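Local structure of lasso peptide isopeptidase AtxE2 (Asticcacaulis excentricus, 5TXE) at residues 493-504 / 531-542. The protein hydrolyses the isopeptide bond of the threaded lasso peptides astexin-2 and astexin-3, converting them to linear peptides. The protein carries 1 engineered substitution. Numbering follows the deposited sequence.
Sequences WRNRWNILHTLE and TTVHFGLINSHR
Phe535 wedges between Trp493, Arg496 and Trp497 where helical segments 494-504 and 531-539 of the alpha/beta-hydrolase domain cross at -75°; the second lies on helix 528-539, which directly follows the nucleophile position (Ala527, an engineered change). With CG anti to the backbone N (chi1 -166°), the Phe535 ring reaches across to the other helix. Its CZ edge meets the face of the Trp497 five-membered ring in a T-shaped pair, planes at 88°, CZ lying 3.5 Å from Trp497 NE1. Trp493 CB packs on Phe535 CE1 at 3.7 Å. Arg496 CG sits over one Phe535 face, a CH-pi contact 3.8 Å from the ring centroid, while Asn539 ND2 lies over the opposite face as it donates to Phe535 O and Ala588 O. With an alanine at Trp497 the indole face over Phe535 CZ is gone, and the phenyl ring would probably be able to shift. Bends at chi2 and chi3 bring the Arg496 guanidinium to Asp528, which forms a salt bridge with NH2. Thr531 CG2 lies over the guanidinium centre. Leu500 CD1 packs on Gly536 CA, 4.1 Å away. At the far end the Arg542 guanidinium, salt-bridged to Asp508, lies face-on against Glu504 CG; Glu504 OE1 makes only a long charge pair with Arg542 NH2. In the guanidinium plane, Arg496 NH2 donates to Thr532 OG1 at 3.0 Å, nearly straight.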
loop_
_atom_site.group_PDB
_atom_site.type_symbol
_atom_site.label_atom_id
_atom_site.label_comp_id
_atom_site.label_asym_id
_atom_site.label_seq_id
_atom_site.Cartn_x
_atom_site.Cartn_y
_atom_site.Cartn_z
ATOM N N TRP A 493 24.405 5.435 -2.320
ATOM C CA TRP A 493 23.119 5.887 -2.766
ATOM C C TRP A 493 22.895 5.681 -4.279
ATOM O O TRP A 493 22.229 6.458 -4.928
ATOM C CB TRP A 493 22.961 7.364 -2.414
ATOM C CG TRP A 493 22.942 7.627 -0.897
ATOM C CD1 TRP A 493 23.974 8.090 -0.111
ATOM C CD2 TRP A 493 21.835 7.433 -0.017
ATOM N NE1 TRP A 493 23.553 8.223 1.184
ATOM C CE2 TRP A 493 22.252 7.804 1.265
ATOM C CE3 TRP A 493 20.528 7.005 -0.202
ATOM C CZ2 TRP A 493 21.411 7.755 2.344
ATOM C CZ3 TRP A 493 19.688 6.945 0.884
ATOM C CH2 TRP A 493 20.132 7.329 2.131
ATOM N N ARG A 494 23.422 4.600 -4.826
ATOM C CA ARG A 494 23.365 4.379 -6.277
ATOM C C ARG A 494 21.928 4.359 -6.770
ATOM O O ARG A 494 21.604 5.060 -7.696
ATOM C CB ARG A 494 24.141 3.085 -6.682
ATOM C CG ARG A 494 25.679 3.274 -6.752
ATOM C CD ARG A 494 26.520 1.958 -6.850
ATOM N NE ARG A 494 26.230 1.297 -8.138
ATOM C CZ ARG A 494 27.066 0.526 -8.841
ATOM N NH1 ARG A 494 28.301 0.265 -8.431
ATOM N NH2 ARG A 494 26.650 0.015 -9.990
ATOM N N ASN A 495 21.029 3.612 -6.110
ATOM C CA ASN A 495 19.662 3.595 -6.587
ATOM C C ASN A 495 18.917 4.920 -6.384
ATOM O O ASN A 495 18.059 5.270 -7.184
ATOM C CB ASN A 495 18.846 2.437 -6.000
ATOM C CG ASN A 495 17.552 2.195 -6.795
ATOM O OD1 ASN A 495 17.566 2.199 -8.028
ATOM N ND2 ASN A 495 16.453 2.017 -6.102
ATOM N N ARG A 496 19.245 5.665 -5.341
ATOM C CA ARG A 496 18.586 6.901 -5.157
ATOM C C ARG A 496 18.924 7.822 -6.264
ATOM O O ARG A 496 18.067 8.614 -6.705
ATOM C CB ARG A 496 19.025 7.559 -3.850
ATOM C CG ARG A 496 17.900 8.198 -3.112
ATOM C CD ARG A 496 17.203 7.022 -2.479
ATOM N NE ARG A 496 15.823 7.072 -2.616
ATOM C CZ ARG A 496 15.010 6.145 -2.154
ATOM N NH1 ARG A 496 15.468 5.095 -1.516
ATOM N NH2 ARG A 496 13.719 6.313 -2.306
ATOM N N TRP A 497 20.191 7.788 -6.719
ATOM C CA TRP A 497 20.549 8.574 -7.939
ATOM C C TRP A 497 19.790 8.119 -9.189
ATOM O O TRP A 497 19.397 8.917 -10.012
ATOM C CB TRP A 497 22.029 8.490 -8.228
ATOM C CG TRP A 497 22.860 9.389 -7.425
ATOM C CD1 TRP A 497 23.774 9.051 -6.420
ATOM C CD2 TRP A 497 22.937 10.789 -7.589
ATOM N NE1 TRP A 497 24.387 10.195 -5.965
ATOM C CE2 TRP A 497 23.886 11.269 -6.669
ATOM C CE3 TRP A 497 22.284 11.692 -8.426
ATOM C CZ2 TRP A 497 24.183 12.599 -6.561
ATOM C CZ3 TRP A 497 22.592 13.016 -8.321
ATOM C CH2 TRP A 497 23.529 13.465 -7.399
ATOM N N ASN A 498 19.613 6.822 -9.359
ATOM C CA ASN A 498 18.831 6.325 -10.519
ATOM C C ASN A 498 17.400 6.856 -10.463
ATOM O O ASN A 498 16.778 7.222 -11.502
ATOM C CB ASN A 498 18.800 4.792 -10.495
ATOM C CG ASN A 498 17.872 4.180 -11.577
ATOM O OD1 ASN A 498 17.925 4.543 -12.767
ATOM N ND2 ASN A 498 17.021 3.228 -11.149
ATOM N N ILE A 499 16.838 6.867 -9.254
ATOM C CA ILE A 499 15.513 7.466 -9.097
ATOM C C ILE A 499 15.492 8.950 -9.437
ATOM O O ILE A 499 14.626 9.439 -10.177
ATOM C CB ILE A 499 14.939 7.177 -7.693
ATOM C CG1 ILE A 499 14.640 5.693 -7.610
ATOM C CG2 ILE A 499 13.641 7.965 -7.481
ATOM C CD1 ILE A 499 14.555 5.174 -6.206
ATOM N N LEU A 500 16.428 9.685 -8.882
ATOM C CA LEU A 500 16.427 11.132 -9.105
ATOM C C LEU A 500 16.658 11.456 -10.588
ATOM O O LEU A 500 15.992 12.342 -11.166
ATOM C CB LEU A 500 17.488 11.783 -8.280
ATOM C CG LEU A 500 17.658 13.276 -8.487
ATOM C CD1 LEU A 500 16.427 14.049 -8.132
ATOM C CD2 LEU A 500 18.791 13.779 -7.645
ATOM N N HIS A 501 17.579 10.720 -11.208
ATOM C CA HIS A 501 17.852 10.937 -12.635
ATOM C C HIS A 501 16.660 10.587 -13.453
ATOM O O HIS A 501 16.389 11.241 -14.456
ATOM C CB HIS A 501 19.024 10.098 -13.096
ATOM C CG HIS A 501 20.369 10.566 -12.627
ATOM N ND1 HIS A 501 20.727 11.896 -12.539
ATOM C CD2 HIS A 501 21.466 9.862 -12.277
ATOM C CE1 HIS A 501 21.980 11.991 -12.137
ATOM N NE2 HIS A 501 22.449 10.771 -11.966
ATOM N N THR A 502 15.890 9.593 -13.031
ATOM C CA THR A 502 14.654 9.265 -13.766
ATOM C C THR A 502 13.648 10.370 -13.671
ATOM O O THR A 502 13.004 10.698 -14.640
ATOM C CB THR A 502 14.019 7.959 -13.269
ATOM O OG1 THR A 502 14.970 6.913 -13.364
ATOM C CG2 THR A 502 12.793 7.577 -14.073
ATOM N N LEU A 503 13.514 10.975 -12.506
ATOM C CA LEU A 503 12.612 12.118 -12.398
ATOM C C LEU A 503 13.061 13.287 -13.277
ATOM O O LEU A 503 12.233 13.952 -13.888
ATOM C CB LEU A 503 12.523 12.606 -10.950
ATOM C CG LEU A 503 11.735 11.695 -10.017
ATOM C CD1 LEU A 503 11.903 12.173 -8.616
ATOM C CD2 LEU A 503 10.256 11.668 -10.399
ATOM N N GLU A 504 14.356 13.552 -13.282
ATOM C CA GLU A 504 14.928 14.580 -14.132
ATOM C C GLU A 504 14.684 14.253 -15.636
ATOM O O GLU A 504 14.308 15.137 -16.382
ATOM C CB GLU A 504 16.392 14.795 -13.822
ATOM C CG GLU A 504 16.635 15.439 -12.445
ATOM C CD GLU A 504 18.109 15.490 -12.034
ATOM O OE1 GLU A 504 18.968 14.894 -12.742
ATOM O OE2 GLU A 504 18.432 16.147 -11.008
ATOM N N THR A 531 12.168 9.638 1.215
ATOM C CA THR A 531 13.633 9.543 1.102
ATOM C C THR A 531 14.076 10.255 -0.193
ATOM O O THR A 531 15.085 10.971 -0.246
ATOM C CB THR A 531 14.039 8.074 1.088
ATOM O OG1 THR A 531 13.433 7.386 2.197
ATOM C CG2 THR A 531 15.529 7.874 1.156
ATOM N N THR A 532 13.299 10.066 -1.247
ATOM C CA THR A 532 13.619 10.665 -2.528
ATOM C C THR A 532 13.487 12.157 -2.418
ATOM O O THR A 532 14.249 12.871 -2.982
ATOM C CB THR A 532 12.711 10.078 -3.648
ATOM O OG1 THR A 532 13.111 8.740 -3.913
ATOM C CG2 THR A 532 12.764 10.875 -4.911
ATOM N N VAL A 533 12.507 12.637 -1.690
ATOM C CA VAL A 533 12.408 14.061 -1.507
ATOM C C VAL A 533 13.619 14.621 -0.823
ATOM O O VAL A 533 14.107 15.676 -1.208
ATOM C CB VAL A 533 11.230 14.453 -0.658
ATOM C CG1 VAL A 533 11.243 15.943 -0.376
ATOM C CG2 VAL A 533 9.936 14.080 -1.381
ATOM N N HIS A 534 14.108 13.935 0.195
ATOM C CA HIS A 534 15.206 14.492 1.007
ATOM C C HIS A 534 16.450 14.515 0.138
ATOM O O HIS A 534 17.152 15.511 0.066
ATOM C CB HIS A 534 15.455 13.706 2.323
ATOM C CG HIS A 534 14.226 13.526 3.162
ATOM N ND1 HIS A 534 13.990 12.387 3.908
ATOM C CD2 HIS A 534 13.126 14.304 3.297
ATOM C CE1 HIS A 534 12.819 12.506 4.498
ATOM N NE2 HIS A 534 12.274 13.652 4.133
ATOM N N PHE A 535 16.688 13.390 -0.497
ATOM C CA PHE A 535 17.810 13.249 -1.467
ATOM C C PHE A 535 17.727 14.272 -2.578
ATOM O O PHE A 535 18.713 14.879 -2.962
ATOM C CB PHE A 535 17.805 11.829 -2.082
ATOM C CG PHE A 535 19.065 11.475 -2.811
ATOM C CD1 PHE A 535 20.163 11.015 -2.116
ATOM C CD2 PHE A 535 19.180 11.704 -4.174
ATOM C CE1 PHE A 535 21.336 10.698 -2.773
ATOM C CE2 PHE A 535 20.335 11.363 -4.865
ATOM C CZ PHE A 535 21.419 10.864 -4.154
ATOM N N GLY A 536 16.535 14.474 -3.085
ATOM C CA GLY A 536 16.326 15.365 -4.214
ATOM C C GLY A 536 16.591 16.801 -3.907
ATOM O O GLY A 536 17.088 17.558 -4.788
ATOM N N LEU A 537 16.251 17.229 -2.695
ATOM C CA LEU A 537 16.373 18.661 -2.369
ATOM C C LEU A 537 17.831 18.992 -2.095
ATOM O O LEU A 537 18.240 20.110 -2.163
ATOM C CB LEU A 537 15.535 19.033 -1.164
ATOM C CG LEU A 537 14.047 18.884 -1.314
ATOM C CD1 LEU A 537 13.327 19.449 -0.102
ATOM C CD2 LEU A 537 13.531 19.553 -2.552
ATOM N N ILE A 538 18.611 17.996 -1.753
ATOM C CA ILE A 538 20.012 18.226 -1.462
ATOM C C ILE A 538 20.870 18.064 -2.698
ATOM O O ILE A 538 21.845 18.762 -2.841
ATOM C CB ILE A 538 20.499 17.264 -0.374
ATOM C CG1 ILE A 538 19.924 17.724 0.981
ATOM C CG2 ILE A 538 22.025 17.180 -0.288
ATOM C CD1 ILE A 538 19.918 16.605 1.973
ATOM N N ASN A 539 20.538 17.115 -3.559
ATOM C CA ASN A 539 21.412 16.759 -4.664
ATOM C C ASN A 539 20.925 17.263 -6.036
ATOM O O ASN A 539 21.391 16.806 -7.071
ATOM C CB ASN A 539 21.593 15.237 -4.648
ATOM C CG ASN A 539 22.285 14.744 -3.398
ATOM O OD1 ASN A 539 23.463 14.888 -3.271
ATOM N ND2 ASN A 539 21.532 14.194 -2.455
ATOM N N SER A 540 19.967 18.193 -6.037
ATOM C CA SER A 540 19.579 18.902 -7.222
ATOM C C SER A 540 18.986 20.238 -6.834
ATOM O O SER A 540 18.642 20.484 -5.691
ATOM C CB SER A 540 18.565 18.093 -7.986
ATOM O OG SER A 540 17.241 18.457 -7.684
ATOM N N HIS A 541 18.868 21.123 -7.794
ATOM C CA HIS A 541 18.116 22.362 -7.662
ATOM C C HIS A 541 17.007 22.386 -8.661
ATOM O O HIS A 541 16.591 23.415 -9.155
ATOM C CB HIS A 541 19.060 23.554 -7.873
ATOM C CG HIS A 541 20.061 23.726 -6.780
ATOM N ND1 HIS A 541 21.268 23.049 -6.758
ATOM C CD2 HIS A 541 20.061 24.525 -5.687
ATOM C CE1 HIS A 541 21.951 23.402 -5.682
ATOM N NE2 HIS A 541 21.237 24.288 -5.010
ATOM N N ARG A 542 16.460 21.226 -8.950
ATOM C CA ARG A 542 15.349 21.146 -9.891
ATOM C C ARG A 542 13.995 21.383 -9.298
ATOM O O ARG A 542 13.034 21.465 -10.060
ATOM C CB ARG A 542 15.345 19.776 -10.492
ATOM C CG ARG A 542 16.654 19.468 -11.181
ATOM C CD ARG A 542 16.761 20.129 -12.533
ATOM N NE ARG A 542 17.653 19.287 -13.326
ATOM C CZ ARG A 542 17.305 18.714 -14.464
ATOM N NH1 ARG A 542 16.107 18.940 -15.014
ATOM N NH2 ARG A 542 18.169 17.921 -15.062
#